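Local atomic coordinates of glycosylation Associate Protein 1 (Streptococcus agalactiae serotype V, PDB entry 6OYC), a protein that probably takes part, as an accessory Sec system protein in complex with its partner Gap proteins, in the glycosylation and export of a streptococcal adhesin. Residues I35-E47 / D500-N512. Sequence-based numbering, arbitrary orientation.
Sequences INQMKMFDYAGKE and DYTGGQLVERIIN
M40 CB lies over one face of the Y501 ring, 4.0 Å from the ring centroid, a CH-pi contact. Its SD sits obliquely to that ring as a Met-aromatic contact, while CE touches L506 CD2. The turn that brings M40 SD to V507 CG2 begins at chi1 59°, which sets CG between the backbone N and carbonyl carbon. Over one face of the F41 ring stands V507 CG1, 4.1 Å from its centroid and only 9° off the normal. Y43 turns its edge to Y501, with Y501 CE1 in its plane 3.8 Å from Y43 CE2, while K39 O lies above one face of the Y43 ring, toward its rim.

Y501 OH donates to N36 O at 2.9 Å, on a lone pair in the carbonyl plane; that oxygen also accepts from M40 N. N36 ND2 bonds instead to F303 O. A44 CB meets V507 CG1 at 3.9 Å, close to G504, the N-cap of helix 505-512. After the Schellman motif at G45, K46 CE meets I511 CD1 tip to tip, and its NZ forms a salt bridge with E508 OE1, the hydrogen bond within it being weak at 3.3 Å.

Helix segments 35-43 and 505-512 cross at -102° in a fold consistent with GT-B. The C-terminal helix thereby packs on the first Rossmann-like domain, where F2 of strand 2-5 touches F41, K46 and I511.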
ATOM      1  N   ILE A  35      -6.062  -4.487  -5.661  1.00 36.84           N
ATOM      2  CA  ILE A  35      -6.899  -3.287  -5.651  1.00 36.22           C
ATOM      3  C   ILE A  35      -7.254  -2.895  -7.075  1.00 36.12           C
ATOM      4  O   ILE A  35      -8.420  -2.657  -7.415  1.00 35.85           O
ATOM      5  CB  ILE A  35      -6.183  -2.127  -4.931  1.00 33.06           C
ATOM      6  CG1 ILE A  35      -5.765  -2.511  -3.501  1.00 31.13           C
ATOM      7  CG2 ILE A  35      -7.030  -0.843  -5.034  1.00 27.67           C
ATOM      8  CD1 ILE A  35      -6.890  -2.569  -2.538  1.00 34.75           C
ATOM      9  N   ASN A  36      -6.237  -2.810  -7.925  1.00 34.18           N
ATOM     10  CA  ASN A  36      -6.455  -2.396  -9.300  1.00 36.39           C
ATOM     11  C   ASN A  36      -7.441  -3.325 -10.001  1.00 39.99           C
ATOM     12  O   ASN A  36      -8.362  -2.862 -10.686  1.00 40.86           O
ATOM     13  CB  ASN A  36      -5.110  -2.357 -10.017  1.00 35.25           C
ATOM     14  CG  ASN A  36      -5.260  -2.271 -11.500  1.00 41.90           C
ATOM     15  OD1 ASN A  36      -5.440  -3.289 -12.178  1.00 43.63           O
ATOM     16  ND2 ASN A  36      -5.220  -1.049 -12.023  1.00 37.38           N
ATOM     17  N   GLN A  37      -7.291  -4.641  -9.795  1.00 39.25           N
ATOM     18  CA  GLN A  37      -8.124  -5.605 -10.505  1.00 40.42           C
ATOM     19  C   GLN A  37      -9.539  -5.640  -9.950  1.00 40.00           C
ATOM     20  O   GLN A  37     -10.501  -5.793 -10.710  1.00 41.86           O
ATOM     21  CB  GLN A  37      -7.487  -6.998 -10.451  1.00 33.76           C
ATOM     22  CG  GLN A  37      -6.250  -7.081 -11.334  1.00 34.84           C
ATOM     23  CD  GLN A  37      -5.275  -8.162 -10.922  1.00 33.86           C
ATOM     24  OE1 GLN A  37      -5.637  -9.116 -10.226  1.00 31.48           O
ATOM     25  NE2 GLN A  37      -4.029  -8.028 -11.368  1.00 31.75           N
ATOM     26  N   MET A  38      -9.699  -5.519  -8.634  1.00 35.86           N
ATOM     27  CA  MET A  38     -11.067  -5.555  -8.127  1.00 40.41           C
ATOM     28  C   MET A  38     -11.853  -4.323  -8.543  1.00 42.83           C
ATOM     29  O   MET A  38     -13.065  -4.415  -8.770  1.00 43.31           O
ATOM     30  CB  MET A  38     -11.088  -5.673  -6.616  1.00 38.47           C
ATOM     31  CG  MET A  38     -12.507  -5.809  -6.093  1.00 50.68           C
ATOM     32  SD  MET A  38     -12.521  -6.834  -4.627  1.00 60.31           S
ATOM     33  CE  MET A  38     -10.805  -6.595  -4.189  1.00 38.26           C
ATOM     34  N   LYS A  39     -11.184  -3.170  -8.638  1.00 40.92           N
ATOM     35  CA  LYS A  39     -11.851  -1.958  -9.091  1.00 44.49           C
ATOM     36  C   LYS A  39     -12.387  -2.131 -10.505  1.00 44.68           C
ATOM     37  O   LYS A  39     -13.538  -1.791 -10.784  1.00 45.49           O
ATOM     38  CB  LYS A  39     -10.891  -0.764  -9.021  1.00 44.12           C
ATOM     39  CG  LYS A  39     -10.636  -0.209  -7.615  1.00 44.86           C
ATOM     40  CD  LYS A  39     -11.537   0.994  -7.287  1.00 47.31           C
ATOM     41  CE  LYS A  39     -12.957   0.548  -6.966  1.00 47.99           C
ATOM     42  NZ  LYS A  39     -13.754   1.513  -6.162  1.00 43.26           N
ATOM     43  N   MET A  40     -11.566  -2.673 -11.410  1.00 42.18           N
ATOM     44  CA  MET A  40     -11.989  -2.774 -12.801  1.00 44.99           C
ATOM     45  C   MET A  40     -13.023  -3.871 -13.001  1.00 45.26           C
ATOM     46  O   MET A  40     -13.888  -3.749 -13.878  1.00 44.85           O
ATOM     47  CB  MET A  40     -10.789  -2.994 -13.716  1.00 45.53           C
ATOM     48  CG  MET A  40      -9.982  -4.214 -13.424  1.00 44.69           C
ATOM     49  SD  MET A  40      -9.238  -4.793 -14.965  1.00 63.84           S
ATOM     50  CE  MET A  40      -7.727  -3.868 -15.035  1.00 48.16           C
ATOM     51  N   PHE A  41     -12.969  -4.940 -12.203  1.00 41.63           N
ATOM     52  CA  PHE A  41     -14.077  -5.883 -12.241  1.00 42.77           C
ATOM     53  C   PHE A  41     -15.353  -5.233 -11.729  1.00 45.03           C
ATOM     54  O   PHE A  41     -16.442  -5.546 -12.222  1.00 45.51           O
ATOM     55  CB  PHE A  41     -13.742  -7.147 -11.447  1.00 40.78           C
ATOM     56  CG  PHE A  41     -12.954  -8.144 -12.236  1.00 40.86           C
ATOM     57  CD1 PHE A  41     -11.677  -7.840 -12.664  1.00 39.14           C
ATOM     58  CD2 PHE A  41     -13.508  -9.361 -12.602  1.00 39.51           C
ATOM     59  CE1 PHE A  41     -10.955  -8.738 -13.418  1.00 42.05           C
ATOM     60  CE2 PHE A  41     -12.789 -10.268 -13.362  1.00 36.91           C
ATOM     61  CZ  PHE A  41     -11.509  -9.965 -13.763  1.00 35.76           C
ATOM     62  N   ASP A  42     -15.229  -4.316 -10.762  1.00 44.20           N
ATOM     63  CA  ASP A  42     -16.378  -3.554 -10.274  1.00 48.63           C
ATOM     64  C   ASP A  42     -16.926  -2.633 -11.359  1.00 48.48           C
ATOM     65  O   ASP A  42     -18.128  -2.651 -11.653  1.00 48.85           O
ATOM     66  CB  ASP A  42     -15.980  -2.727  -9.043  1.00 50.56           C
ATOM     67  CG  ASP A  42     -16.018  -3.535  -7.753  1.00 52.30           C
ATOM     68  OD1 ASP A  42     -16.256  -4.760  -7.832  1.00 52.88           O
ATOM     69  OD2 ASP A  42     -15.818  -2.946  -6.665  1.00 52.23           O
ATOM     70  N   TYR A  43     -16.057  -1.795 -11.935  1.00 48.74           N
ATOM     71  CA  TYR A  43     -16.422  -0.976 -13.086  1.00 50.12           C
ATOM     72  C   TYR A  43     -17.074  -1.814 -14.173  1.00 54.97           C
ATOM     73  O   TYR A  43     -17.948  -1.321 -14.901  1.00 57.14           O
ATOM     74  CB  TYR A  43     -15.182  -0.288 -13.669  1.00 47.61           C
ATOM     75  CG  TYR A  43     -14.557   0.778 -12.797  1.00 51.75           C
ATOM     76  CD1 TYR A  43     -15.322   1.503 -11.889  1.00 58.29           C
ATOM     77  CD2 TYR A  43     -13.201   1.068 -12.890  1.00 49.12           C
ATOM     78  CE1 TYR A  43     -14.749   2.488 -11.094  1.00 60.62           C
ATOM     79  CE2 TYR A  43     -12.618   2.034 -12.094  1.00 49.20           C
ATOM     80  CZ  TYR A  43     -13.398   2.745 -11.205  1.00 57.18           C
ATOM     81  OH  TYR A  43     -12.834   3.718 -10.422  1.00 59.60           O
ATOM     82  N   ALA A  44     -16.649  -3.074 -14.311  1.00 47.34           N
ATOM     83  CA  ALA A  44     -17.163  -3.956 -15.342  1.00 46.52           C
ATOM     84  C   ALA A  44     -18.431  -4.663 -14.909  1.00 47.41           C
ATOM     85  O   ALA A  44     -18.986  -5.438 -15.693  1.00 45.23           O
ATOM     86  CB  ALA A  44     -16.106  -4.990 -15.738  1.00 45.42           C
ATOM     87  N   GLY A  45     -18.892  -4.431 -13.682  1.00 46.29           N
ATOM     88  CA  GLY A  45     -20.127  -5.040 -13.226  1.00 45.28           C
ATOM     89  C   GLY A  45     -20.050  -6.504 -12.854  1.00 45.74           C
ATOM     90  O   GLY A  45     -21.098  -7.140 -12.715  1.00 50.84           O
ATOM     91  N   LYS A  46     -18.858  -7.062 -12.662  1.00 46.28           N
ATOM     92  CA  LYS A  46     -18.746  -8.460 -12.260  1.00 45.91           C
ATOM     93  C   LYS A  46     -19.025  -8.637 -10.772  1.00 45.94           C
ATOM     94  O   LYS A  46     -18.760  -7.754  -9.952  1.00 47.70           O
ATOM     95  CB  LYS A  46     -17.358  -9.006 -12.592  1.00 45.41           C
ATOM     96  CG  LYS A  46     -16.974  -8.832 -14.058  1.00 48.09           C
ATOM     97  CD  LYS A  46     -18.156  -9.168 -14.956  1.00 42.89           C
ATOM     98  CE  LYS A  46     -17.711  -9.848 -16.225  1.00 49.29           C
ATOM     99  NZ  LYS A  46     -17.796  -8.967 -17.406  1.00 49.06           N
ATOM    100  N   GLU A  47     -19.584  -9.788 -10.434  1.00 45.28           N
ATOM    101  CA  GLU A  47     -19.755 -10.177  -9.044  1.00 47.80           C
ATOM    102  C   GLU A  47     -18.419 -10.678  -8.512  1.00 45.94           C
ATOM    103  O   GLU A  47     -17.763 -11.506  -9.147  1.00 42.67           O
ATOM    104  CB  GLU A  47     -20.827 -11.262  -8.932  1.00 46.96           C
ATOM    105  CG  GLU A  47     -21.862 -11.033  -7.837  1.00 60.02           C
ATOM    106  CD  GLU A  47     -22.674  -9.753  -8.026  1.00 67.55           C
ATOM    107  OE1 GLU A  47     -22.627  -8.887  -7.124  1.00 71.42           O
ATOM    108  OE2 GLU A  47     -23.364  -9.612  -9.065  1.00 72.62           O
ATOM    109  N   ASP A 500      -9.299   1.877 -21.421  1.00 61.15           N
ATOM    110  CA  ASP A 500      -9.211   0.431 -21.585  1.00 67.13           C
ATOM    111  C   ASP A 500      -9.477  -0.284 -20.269  1.00 64.78           C
ATOM    112  O   ASP A 500      -9.826  -1.470 -20.268  1.00 59.78           O
ATOM    113  CB  ASP A 500      -7.836   0.033 -22.132  1.00 70.84           C
ATOM    114  CG  ASP A 500      -7.416   0.873 -23.323  1.00 77.08           C
ATOM    115  OD1 ASP A 500      -6.195   1.089 -23.506  1.00 81.40           O
ATOM    116  OD2 ASP A 500      -8.309   1.321 -24.079  1.00 80.99           O
ATOM    117  N   TYR A 501      -9.347   0.441 -19.159  1.00 65.38           N
ATOM    118  CA  TYR A 501      -9.480  -0.015 -17.785  1.00 56.50           C
ATOM    119  C   TYR A 501     -10.839   0.315 -17.175  1.00 53.62           C
ATOM    120  O   TYR A 501     -11.392  -0.502 -16.442  1.00 54.16           O
ATOM    121  CB  TYR A 501      -8.352   0.623 -16.960  1.00 58.06           C
ATOM    122  CG  TYR A 501      -8.419   0.443 -15.466  1.00 55.28           C
ATOM    123  CD1 TYR A 501      -9.027   1.394 -14.651  1.00 48.13           C
ATOM    124  CD2 TYR A 501      -7.841  -0.661 -14.866  1.00 53.34           C
ATOM    125  CE1 TYR A 501      -9.072   1.227 -13.280  1.00 44.61           C
ATOM    126  CE2 TYR A 501      -7.885  -0.840 -13.499  1.00 50.57           C
ATOM    127  CZ  TYR A 501      -8.489   0.112 -12.711  1.00 47.01           C
ATOM    128  OH  TYR A 501      -8.507  -0.081 -11.355  1.00 45.77           O
ATOM    129  N   THR A 502     -11.397   1.499 -17.449  1.00 59.91           N
ATOM    130  CA  THR A 502     -12.744   1.804 -16.966  1.00 58.45           C
ATOM    131  C   THR A 502     -13.832   1.215 -17.856  1.00 57.82           C
ATOM    132  O   THR A 502     -14.941   0.960 -17.377  1.00 56.78           O
ATOM    133  CB  THR A 502     -12.969   3.312 -16.866  1.00 51.60           C
ATOM    134  OG1 THR A 502     -12.291   3.972 -17.942  1.00 65.32           O
ATOM    135  CG2 THR A 502     -12.465   3.836 -15.540  1.00 57.32           C
ATOM    136  N   GLY A 503     -13.546   1.006 -19.133  1.00 54.44           N
ATOM    137  CA  GLY A 503     -14.538   0.636 -20.111  1.00 55.94           C
ATOM    138  C   GLY A 503     -14.899  -0.823 -20.160  1.00 58.30           C
ATOM    139  O   GLY A 503     -15.856  -1.175 -20.853  1.00 49.64           O
ATOM    140  N   GLY A 504     -14.164  -1.682 -19.454  1.00 55.52           N
ATOM    141  CA  GLY A 504     -14.489  -3.086 -19.361  1.00 48.00           C
ATOM    142  C   GLY A 504     -13.829  -3.974 -20.389  1.00 51.00           C
ATOM    143  O   GLY A 504     -13.908  -5.202 -20.263  1.00 52.58           O
ATOM    144  N   GLN A 505     -13.162  -3.400 -21.387  1.00 55.68           N
ATOM    145  CA  GLN A 505     -12.607  -4.218 -22.459  1.00 59.58           C
ATOM    146  C   GLN A 505     -11.444  -5.069 -21.968  1.00 52.45           C
ATOM    147  O   GLN A 505     -11.289  -6.218 -22.388  1.00 56.04           O
ATOM    148  CB  GLN A 505     -12.176  -3.333 -23.624  1.00 63.54           C
ATOM    149  CG  GLN A 505     -13.340  -2.672 -24.335  1.00 70.28           C
ATOM    150  CD  GLN A 505     -13.642  -1.293 -23.790  1.00 73.20           C
ATOM    151  OE1 GLN A 505     -13.215  -0.937 -22.683  1.00 73.36           O
ATOM    152  NE2 GLN A 505     -14.403  -0.510 -24.557  1.00 76.82           N
ATOM    153  N   LEU A 506     -10.618  -4.521 -21.086  1.00 51.44           N
ATOM    154  CA  LEU A 506      -9.536  -5.300 -20.499  1.00 52.78           C
ATOM    155  C   LEU A 506     -10.084  -6.501 -19.728  1.00 52.94           C
ATOM    156  O   LEU A 506      -9.609  -7.635 -19.895  1.00 47.95           O
ATOM    157  CB  LEU A 506      -8.696  -4.391 -19.597  1.00 52.43           C
ATOM    158  CG  LEU A 506      -7.333  -4.903 -19.154  1.00 50.88           C
ATOM    159  CD1 LEU A 506      -6.555  -5.466 -20.326  1.00 44.96           C
ATOM    160  CD2 LEU A 506      -6.569  -3.782 -18.487  1.00 52.33           C
ATOM    161  N   VAL A 507     -11.109  -6.269 -18.897  1.00 49.92           N
ATOM    162  CA  VAL A 507     -11.706  -7.350 -18.111  1.00 48.13           C
ATOM    163  C   VAL A 507     -12.223  -8.448 -19.027  1.00 49.69           C
ATOM    164  O   VAL A 507     -12.006  -9.642 -18.788  1.00 48.78           O
ATOM    165  CB  VAL A 507     -12.832  -6.805 -17.214  1.00 48.67           C
ATOM    166  CG1 VAL A 507     -13.677  -7.944 -16.676  1.00 42.94           C
ATOM    167  CG2 VAL A 507     -12.257  -5.977 -16.073  1.00 48.00           C
ATOM    168  N   GLU A 508     -12.921  -8.055 -20.091  1.00 52.94           N
ATOM    169  CA  GLU A 508     -13.455  -9.030 -21.030  1.00 53.05           C
ATOM    170  C   GLU A 508     -12.341  -9.774 -21.757  1.00 52.50           C
ATOM    171  O   GLU A 508     -12.461 -10.973 -22.018  1.00 53.75           O
ATOM    172  CB  GLU A 508     -14.382  -8.332 -22.020  1.00 57.75           C
ATOM    173  CG  GLU A 508     -15.446  -9.240 -22.588  1.00 65.47           C
ATOM    174  CD  GLU A 508     -16.485  -9.632 -21.554  1.00 69.53           C
ATOM    175  OE1 GLU A 508     -16.533  -8.993 -20.471  1.00 63.77           O
ATOM    176  OE2 GLU A 508     -17.255 -10.583 -21.829  1.00 71.49           O
ATOM    177  N   ARG A 509     -11.245  -9.086 -22.083  1.00 54.04           N
ATOM    178  CA  ARG A 509     -10.100  -9.764 -22.693  1.00 61.22           C
ATOM    179  C   ARG A 509      -9.513 -10.808 -21.749  1.00 53.20           C
ATOM    180  O   ARG A 509      -9.230 -11.939 -22.157  1.00 53.05           O
ATOM    181  CB  ARG A 509      -9.036  -8.740 -23.097  1.00 63.57           C
ATOM    182  CG  ARG A 509      -7.754  -9.346 -23.674  1.00 70.34           C
ATOM    183  CD  ARG A 509      -6.920  -8.286 -24.392  1.00 83.80           C
ATOM    184  NE  ARG A 509      -7.672  -7.680 -25.488  1.00135.30           N
ATOM    185  CZ  ARG A 509      -8.145  -6.437 -25.479  1.00117.63           C
ATOM    186  NH1 ARG A 509      -7.936  -5.646 -24.431  1.00 88.81           N
ATOM    187  NH2 ARG A 509      -8.827  -5.983 -26.524  1.00142.64           N
ATOM    188  N   ILE A 510      -9.316 -10.434 -20.480  1.00 51.94           N
ATOM    189  CA  ILE A 510      -8.848 -11.383 -19.473  1.00 50.99           C
ATOM    190  C   ILE A 510      -9.797 -12.567 -19.397  1.00 47.26           C
ATOM    191  O   ILE A 510      -9.376 -13.728 -19.451  1.00 47.46           O
ATOM    192  CB  ILE A 510      -8.710 -10.692 -18.100  1.00 45.61           C
ATOM    193  CG1 ILE A 510      -7.622  -9.625 -18.138  1.00 44.97           C
ATOM    194  CG2 ILE A 510      -8.402 -11.704 -17.005  1.00 40.54           C
ATOM    195  CD1 ILE A 510      -7.695  -8.673 -16.969  1.00 44.25           C
ATOM    196  N   ILE A 511     -11.095 -12.282 -19.316  1.00 47.90           N
ATOM    197  CA  ILE A 511     -12.091 -13.317 -19.046  1.00 49.63           C
ATOM    198  C   ILE A 511     -12.182 -14.309 -20.198  1.00 51.82           C
ATOM    199  O   ILE A 511     -12.296 -15.521 -19.980  1.00 52.14           O
ATOM    200  CB  ILE A 511     -13.457 -12.676 -18.768  1.00 53.60           C
ATOM    201  CG1 ILE A 511     -13.488 -12.092 -17.361  1.00 52.65           C
ATOM    202  CG2 ILE A 511     -14.568 -13.697 -18.912  1.00 56.19           C
ATOM    203  CD1 ILE A 511     -14.722 -11.294 -17.116  1.00 55.70           C
ATOM    204  N   ASN A 512     -12.186 -13.815 -21.436  1.00 51.76           N
ATOM    205  CA  ASN A 512     -12.376 -14.676 -22.600  1.00 51.83           C
ATOM    206  C   ASN A 512     -11.073 -15.245 -23.138  1.00 49.61           C
ATOM    207  O   ASN A 512     -11.100 -15.961 -24.140  1.00 49.39           O
ATOM    208  CB  ASN A 512     -13.112 -13.925 -23.724  1.00 51.66           C
ATOM    209  CG  ASN A 512     -14.541 -13.533 -23.336  1.00 62.37           C
ATOM    210  OD1 ASN A 512     -14.986 -12.411 -23.599  1.00 66.98           O
ATOM    211  ND2 ASN A 512     -15.260 -14.457 -22.698  1.00 57.95           N
TER